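Uncharacterized metal-dependent hydrolase (Pyrococcus horikoshii, PDB 3IGH) is uncharacterised but probably hydrolyses carbon-nitrogen bonds other than peptide bonds, as a metal-dependent enzyme of the amidohydrolase family. Local coordinates at residues F264-L269 with H314-K319; Y280-S285 with V372-E377. All coordinates share one frame; numbering follows the deposited sequence. Where two conformers were deposited one is given.

Interaction 1 of 2, residues F264-L269 with H314-K319; sequences FTDGSL and HAIGDK. With SO4 (sulfate ion), chain B.
Phe264 and His314 form a parallel bridge in the TIM-barrel fold of the amidohydrolase family, where strand 256-264 ends and one residue before the end of strand 310-315, their side chains on the same face. Just past this bridge, His314 O accepts two bonds from Thr265, one from the backbone N and a shorter one from OG1 at 2.6 Å, which comes in on a lone pair.

The His314 side chain leaves the strand with CG anti to its backbone N (chi1 166°), which brings the ring's CD2/NE2 edge to Asp266 OD1 and Gly267 O. Its CB lies 3.6 Å from Phe264 CD1, and CG meets the same carbon, which sits over one face of the imidazole; the two rings are tilted by 43°. His314 ND1 donates an almost straight bond to O4 of a sulfate ion, 2.8 Å away. At CD2, Asp266 OD1 approaches the ring edge. The far nitrogen, His314 NE2, donates to Gly267 O at 3.0 Å; this oxygen lies in the ring plane, although the ring nitrogen stands above the carbonyl plane. Bonds from both ring nitrogens hold the rotation of the ring.

Asp266 sets its carboxylate at the CD2 edge of the imidazole, planes 74° apart, and ties down the turn before helix 318-331. Each oxygen uses its syn lone pair, OD1 for Ile316 N and OD2 for Gly317 N, the N-cap residue; OD2 also accepts from Leu275 N. Three backbone N-H groups thus grip the carboxylate. Ile316 continues the contact: its CD1 touches Gly267 O, and Ile316 CG2 packs 3.7 Å from Leu269 CG.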
loop_
_atom_site.group_PDB
_atom_site.type_symbol
_atom_site.label_atom_id
_atom_site.label_comp_id
_atom_site.label_asym_id
_atom_site.label_seq_id
_atom_site.Cartn_x
_atom_site.Cartn_y
_atom_site.Cartn_z
ATOM N N PHE A 264 -16.373 14.182 12.238
ATOM C CA PHE A 264 -17.683 14.306 12.892
ATOM C C PHE A 264 -18.091 15.770 12.969
ATOM O O PHE A 264 -17.276 16.624 13.304
ATOM C CB PHE A 264 -17.608 13.761 14.321
ATOM C CG PHE A 264 -17.344 12.287 14.397
ATOM C CD1 PHE A 264 -18.406 11.384 14.478
ATOM C CD2 PHE A 264 -16.040 11.796 14.393
ATOM C CE1 PHE A 264 -18.171 10.013 14.549
ATOM C CE2 PHE A 264 -15.793 10.423 14.454
ATOM C CZ PHE A 264 -16.861 9.532 14.537
ATOM N N THR A 265 -19.341 16.059 12.644
ATOM C CA THR A 265 -19.917 17.368 12.946
ATOM C C THR A 265 -20.729 17.330 14.239
ATOM O O THR A 265 -20.634 18.252 15.039
ATOM C CB THR A 265 -20.821 17.901 11.829
ATOM O OG1 THR A 265 -21.807 16.915 11.494
ATOM C CG2 THR A 265 -20.004 18.253 10.598
ATOM N N ASP A 266 -21.529 16.274 14.434
ATOM C CA ASP A 266 -22.454 16.216 15.573
ATOM C C ASP A 266 -22.562 14.844 16.245
ATOM O O ASP A 266 -21.799 13.928 15.939
ATOM C CB ASP A 266 -23.844 16.765 15.191
ATOM C CG ASP A 266 -24.607 15.871 14.214
ATOM O OD1 ASP A 266 -24.018 14.973 13.577
ATOM O OD2 ASP A 266 -25.822 16.107 14.039
ATOM N N GLY A 267 -23.499 14.716 17.182
ATOM C CA GLY A 267 -23.718 13.442 17.858
ATOM C C GLY A 267 -24.890 12.712 17.236
ATOM O O GLY A 267 -25.032 12.670 16.007
ATOM N N SER A 268 -25.765 12.185 18.086
ATOM C CA SER A 268 -26.873 11.352 17.620
ATOM C C SER A 268 -28.226 11.860 18.115
ATOM O O SER A 268 -28.301 12.583 19.107
ATOM C CB SER A 268 -26.655 9.905 18.080
ATOM O OG SER A 268 -26.646 9.819 19.501
ATOM N N LEU A 269 -29.287 11.467 17.422
ATOM C CA LEU A 269 -30.644 11.851 17.819
ATOM C C LEU A 269 -31.081 11.216 19.125
ATOM O O LEU A 269 -31.801 11.844 19.889
ATOM C CB LEU A 269 -31.656 11.563 16.715
ATOM C CG LEU A 269 -31.525 12.495 15.511
ATOM C CD1 LEU A 269 -32.197 11.863 14.312
ATOM C CD2 LEU A 269 -32.068 13.907 15.801
ATOM N N HIS A 314 -19.517 12.527 9.337
ATOM C CA HIS A 314 -20.744 12.198 10.073
ATOM C C HIS A 314 -21.584 13.467 10.228
ATOM O O HIS A 314 -21.109 14.467 10.778
ATOM C CB HIS A 314 -20.320 11.639 11.438
ATOM C CG HIS A 314 -21.411 11.548 12.468
ATOM N ND1 HIS A 314 -21.753 10.356 13.073
ATOM C CD2 HIS A 314 -22.176 12.499 13.061
ATOM C CE1 HIS A 314 -22.701 10.571 13.967
ATOM N NE2 HIS A 314 -22.986 11.862 13.971
ATOM N N ALA A 315 -22.825 13.415 9.754
ATOM C CA ALA A 315 -23.812 14.480 10.000
ATOM C C ALA A 315 -25.200 13.867 10.156
ATOM O O ALA A 315 -25.773 13.373 9.195
ATOM C CB ALA A 315 -23.809 15.499 8.864
ATOM N N ILE A 316 -25.732 13.902 11.374
ATOM C CA ILE A 316 -27.056 13.341 11.647
ATOM C C ILE A 316 -28.117 14.456 11.607
ATOM O O ILE A 316 -29.084 14.371 10.851
ATOM C CB ILE A 316 -27.037 12.508 12.967
ATOM C CG1 ILE A 316 -26.237 11.223 12.727
ATOM C CG2 ILE A 316 -28.454 12.138 13.427
ATOM C CD1 ILE A 316 -26.170 10.256 13.904
ATOM N N GLY A 317 -27.913 15.511 12.388
ATOM C CA GLY A 317 -28.861 16.629 12.431
ATOM C C GLY A 317 -28.834 17.460 11.164
ATOM O O GLY A 317 -27.861 17.416 10.398
ATOM N N ASP A 318 -29.902 18.220 10.928
ATOM C CA ASP A 318 -29.994 19.006 9.700
ATOM C C ASP A 318 -29.037 20.203 9.693
ATOM O O ASP A 318 -28.538 20.588 8.635
ATOM C CB ASP A 318 -31.434 19.449 9.419
ATOM C CG ASP A 318 -31.930 20.490 10.398
ATOM O OD1 ASP A 318 -32.018 20.206 11.616
ATOM O OD2 ASP A 318 -32.225 21.606 9.939
ATOM N N LYS A 319 -28.767 20.776 10.863
ATOM C CA LYS A 319 -27.775 21.860 10.942
ATOM C C LYS A 319 -26.355 21.314 10.778
ATOM O O LYS A 319 -25.508 21.959 10.170
ATOM C CB LYS A 319 -27.895 22.655 12.243
ATOM C CG LYS A 319 -27.060 23.929 12.257
ATOM C CD LYS A 319 -27.300 24.750 13.518
ATOM C CE LYS A 319 -26.912 26.204 13.271
ATOM N NZ LYS A 319 -27.278 27.080 14.420
HETATM S S SO4 B . -20.592 6.921 13.333
HETATM O O1 SO4 B . -19.601 5.907 13.037
HETATM O O2 SO4 B . -21.900 6.290 13.427
HETATM O O3 SO4 B . -20.286 7.525 14.622
HETATM O O4 SO4 B . -20.606 7.915 12.254
#

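Interaction 2 of 2, residues Y280-S285 with V372-E377. With SO4 (sulfate ion), chain L.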
loop_
_atom_site.group_PDB
_atom_site.type_symbol
_atom_site.label_atom_id
_atom_site.label_comp_id
_atom_site.label_asym_id
_atom_site.label_seq_id
_atom_site.Cartn_x
_atom_site.Cartn_y
_atom_site.Cartn_z
ATOM N N TYR A 280 -35.026 20.431 19.975
ATOM C CA TYR A 280 -35.660 19.107 19.995
ATOM C C TYR A 280 -37.115 19.219 20.422
ATOM O O TYR A 280 -37.458 20.044 21.273
ATOM C CB TYR A 280 -34.903 18.167 20.935
ATOM C CG TYR A 280 -33.696 17.535 20.277
ATOM C CD1 TYR A 280 -32.487 18.228 20.170
ATOM C CD2 TYR A 280 -33.771 16.253 19.738
ATOM C CE1 TYR A 280 -31.374 17.651 19.555
ATOM C CE2 TYR A 280 -32.664 15.660 19.118
ATOM C CZ TYR A 280 -31.475 16.374 19.028
ATOM O OH TYR A 280 -30.391 15.805 18.420
ATOM N N SER A 281 -37.970 18.408 19.810
ATOM C CA SER A 281 -39.399 18.450 20.109
ATOM C C SER A 281 -39.738 17.922 21.501
ATOM O O SER A 281 -40.708 18.369 22.110
ATOM C CB SER A 281 -40.187 17.724 19.028
ATOM O OG SER A 281 -39.989 18.371 17.787
ATOM N N ASP A 282 -38.926 17.003 22.015
ATOM C CA ASP A 282 -39.134 16.465 23.366
ATOM C C ASP A 282 -38.134 16.994 24.395
ATOM O O ASP A 282 -38.083 16.505 25.528
ATOM C CB ASP A 282 -39.141 14.928 23.351
ATOM C CG ASP A 282 -37.833 14.323 22.829
ATOM O OD1 ASP A 282 -36.947 15.066 22.340
ATOM O OD2 ASP A 282 -37.694 13.084 22.907
ATOM N N ASP A 283 -37.323 17.969 23.982
ATOM C CA ASP A 283 -36.444 18.712 24.892
ATOM C C ASP A 283 -36.181 20.085 24.279
ATOM O O ASP A 283 -35.190 20.274 23.558
ATOM C CB ASP A 283 -35.130 17.957 25.147
ATOM C CG ASP A 283 -34.312 18.539 26.298
ATOM O OD1 ASP A 283 -34.612 19.651 26.789
ATOM O OD2 ASP A 283 -33.345 17.867 26.715
ATOM N N PRO A 284 -37.070 21.056 24.567
ATOM C CA PRO A 284 -36.967 22.392 23.980
ATOM C C PRO A 284 -35.769 23.206 24.491
ATOM O O PRO A 284 -35.506 24.279 23.963
ATOM C CB PRO A 284 -38.292 23.064 24.392
ATOM C CG PRO A 284 -39.183 21.937 24.854
ATOM C CD PRO A 284 -38.244 20.948 25.453
ATOM N N SER A 285 -35.057 22.692 25.495
ATOM C CA SER A 285 -33.904 23.386 26.064
ATOM C C SER A 285 -32.608 23.172 25.267
ATOM O O SER A 285 -31.609 23.854 25.514
ATOM C CB SER A 285 -33.698 22.995 27.531
ATOM O OG SER A 285 -33.069 21.731 27.665
ATOM N N VAL A 372 -39.625 10.156 16.022
ATOM C CA VAL A 372 -40.678 11.159 15.833
ATOM C C VAL A 372 -40.867 12.008 17.099
ATOM O O VAL A 372 -41.230 13.176 17.010
ATOM C CB VAL A 372 -42.021 10.537 15.348
ATOM C CG1 VAL A 372 -43.055 11.616 15.049
ATOM C CG2 VAL A 372 -41.813 9.656 14.114
ATOM N N GLU A 373 -40.581 11.442 18.273
ATOM C CA GLU A 373 -40.582 12.240 19.504
ATOM C C GLU A 373 -39.449 13.277 19.515
ATOM O O GLU A 373 -39.650 14.412 19.949
ATOM C CB GLU A 373 -40.495 11.364 20.753
ATOM C CG GLU A 373 -41.825 10.730 21.149
ATOM C CD GLU A 373 -42.213 9.622 20.204
ATOM O OE1 GLU A 373 -43.286 9.731 19.573
ATOM O OE2 GLU A 373 -41.415 8.669 20.064
ATOM N N ARG A 374 -38.269 12.878 19.036
ATOM C CA ARG A 374 -37.122 13.800 18.941
ATOM C C ARG A 374 -37.365 14.993 18.014
ATOM O O ARG A 374 -37.056 16.137 18.374
ATOM C CB ARG A 374 -35.858 13.067 18.476
ATOM C CG ARG A 374 -35.343 11.983 19.416
ATOM C CD ARG A 374 -34.895 12.524 20.772
ATOM N NE ARG A 374 -34.242 11.477 21.568
ATOM C CZ ARG A 374 -34.889 10.581 22.313
ATOM N NH1 ARG A 374 -34.206 9.665 22.987
ATOM N NH2 ARG A 374 -36.220 10.594 22.387
ATOM N N VAL A 375 -37.899 14.731 16.825
ATOM C CA VAL A 375 -37.970 15.755 15.783
ATOM C C VAL A 375 -39.362 16.322 15.531
ATOM O O VAL A 375 -39.497 17.356 14.865
ATOM C CB VAL A 375 -37.326 15.285 14.433
ATOM C CG1 VAL A 375 -35.911 14.753 14.665
ATOM C CG2 VAL A 375 -38.203 14.242 13.711
ATOM N N GLY A 376 -40.395 15.660 16.051
ATOM C CA GLY A 376 -41.771 16.133 15.846
ATOM C C GLY A 376 -42.318 15.866 14.453
ATOM O O GLY A 376 -41.563 15.549 13.522
ATOM N N GLU A 377 -43.616 16.029 14.301
ATOM C CA GLU A 377 -44.261 15.792 13.034
ATOM C C GLU A 377 -43.904 16.712 11.922
ATOM O O GLU A 377 -43.921 16.365 10.788
ATOM C CB GLU A 377 -45.767 15.774 13.163
ATOM C CG GLU A 377 -46.393 14.636 12.438
ATOM C CD GLU A 377 -46.751 13.531 13.378
ATOM O OE1 GLU A 377 -46.174 13.491 14.470
ATOM O OE2 GLU A 377 -47.639 12.725 13.059
HETATM S S SO4 L . -44.662 18.913 16.036
HETATM O O1 SO4 L . -44.955 17.565 16.517
HETATM O O2 SO4 L . -44.068 19.696 17.117
HETATM O O3 SO4 L . -43.722 18.855 14.928
HETATM O O4 SO4 L . -45.894 19.548 15.577
#
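Backbone and charge together hold Ser281 and Asp282 against the end of helix 371-375. The backbone bond runs from Ser281 N to Arg374 O, 2.8 Å long.

The charged contact is a salt bridge of 2.9 Å between Asp282 OD2 and Arg374 NH2. As a hydrogen bond it is weak, bent to 122° at the hydrogen, and carboxylate and guanidinium planes stand 37° apart. Arg374 bends at chi2 (-64°), folding Arg374 CD back to 3.6 Å from both Asp282 OD1 and Asp282 OD2. Asp282 OD2 has a second cationic partner in Arg272, so the carboxylate probably serves both guanidinium groups.

Van der Waals contact is made by Tyr280, which crosses Arg374 obliquely; Tyr280 CD2 lies 4.0 Å from Arg374 CB.

Further polar partners lie outside the pair: Tyr280 OH bonds to Ala274 O, and Ser281 OG, which approaches the carbonyl of Val375, is bonded to Arg379. At Gly376, where phi turns positive, the chain leaves the helix, and Glu377 N donates to a sulfate ion.

The contact thus fastens the long loop between strand 256-264 and helix 294-305 to helix 371-375, whose Val372 leans on helix 425-429.

The first segments of interactions 1 and 2 follow one another along the loop after strand 256-264; the centres of the two contacts are about 15 Å apart, and they meet at Leu269. Leu269 O is 3.0 Å from Arg374 NE, a probable hydrogen bond, so the arginine that pairs with Asp282 also reaches the end of 264-269. Leu269 CD2 packs 3.6 Å from Tyr280 OH and 4.1 Å from Val375 CG1. Interaction 1 lies nearer the presumed active site at the barrel's strand ends: its sulfate is also bound by His67, Lys262 and His339. Interaction 2 lies farther from the chain's centre, and its separate sulfate takes a second bond from Glu378 N.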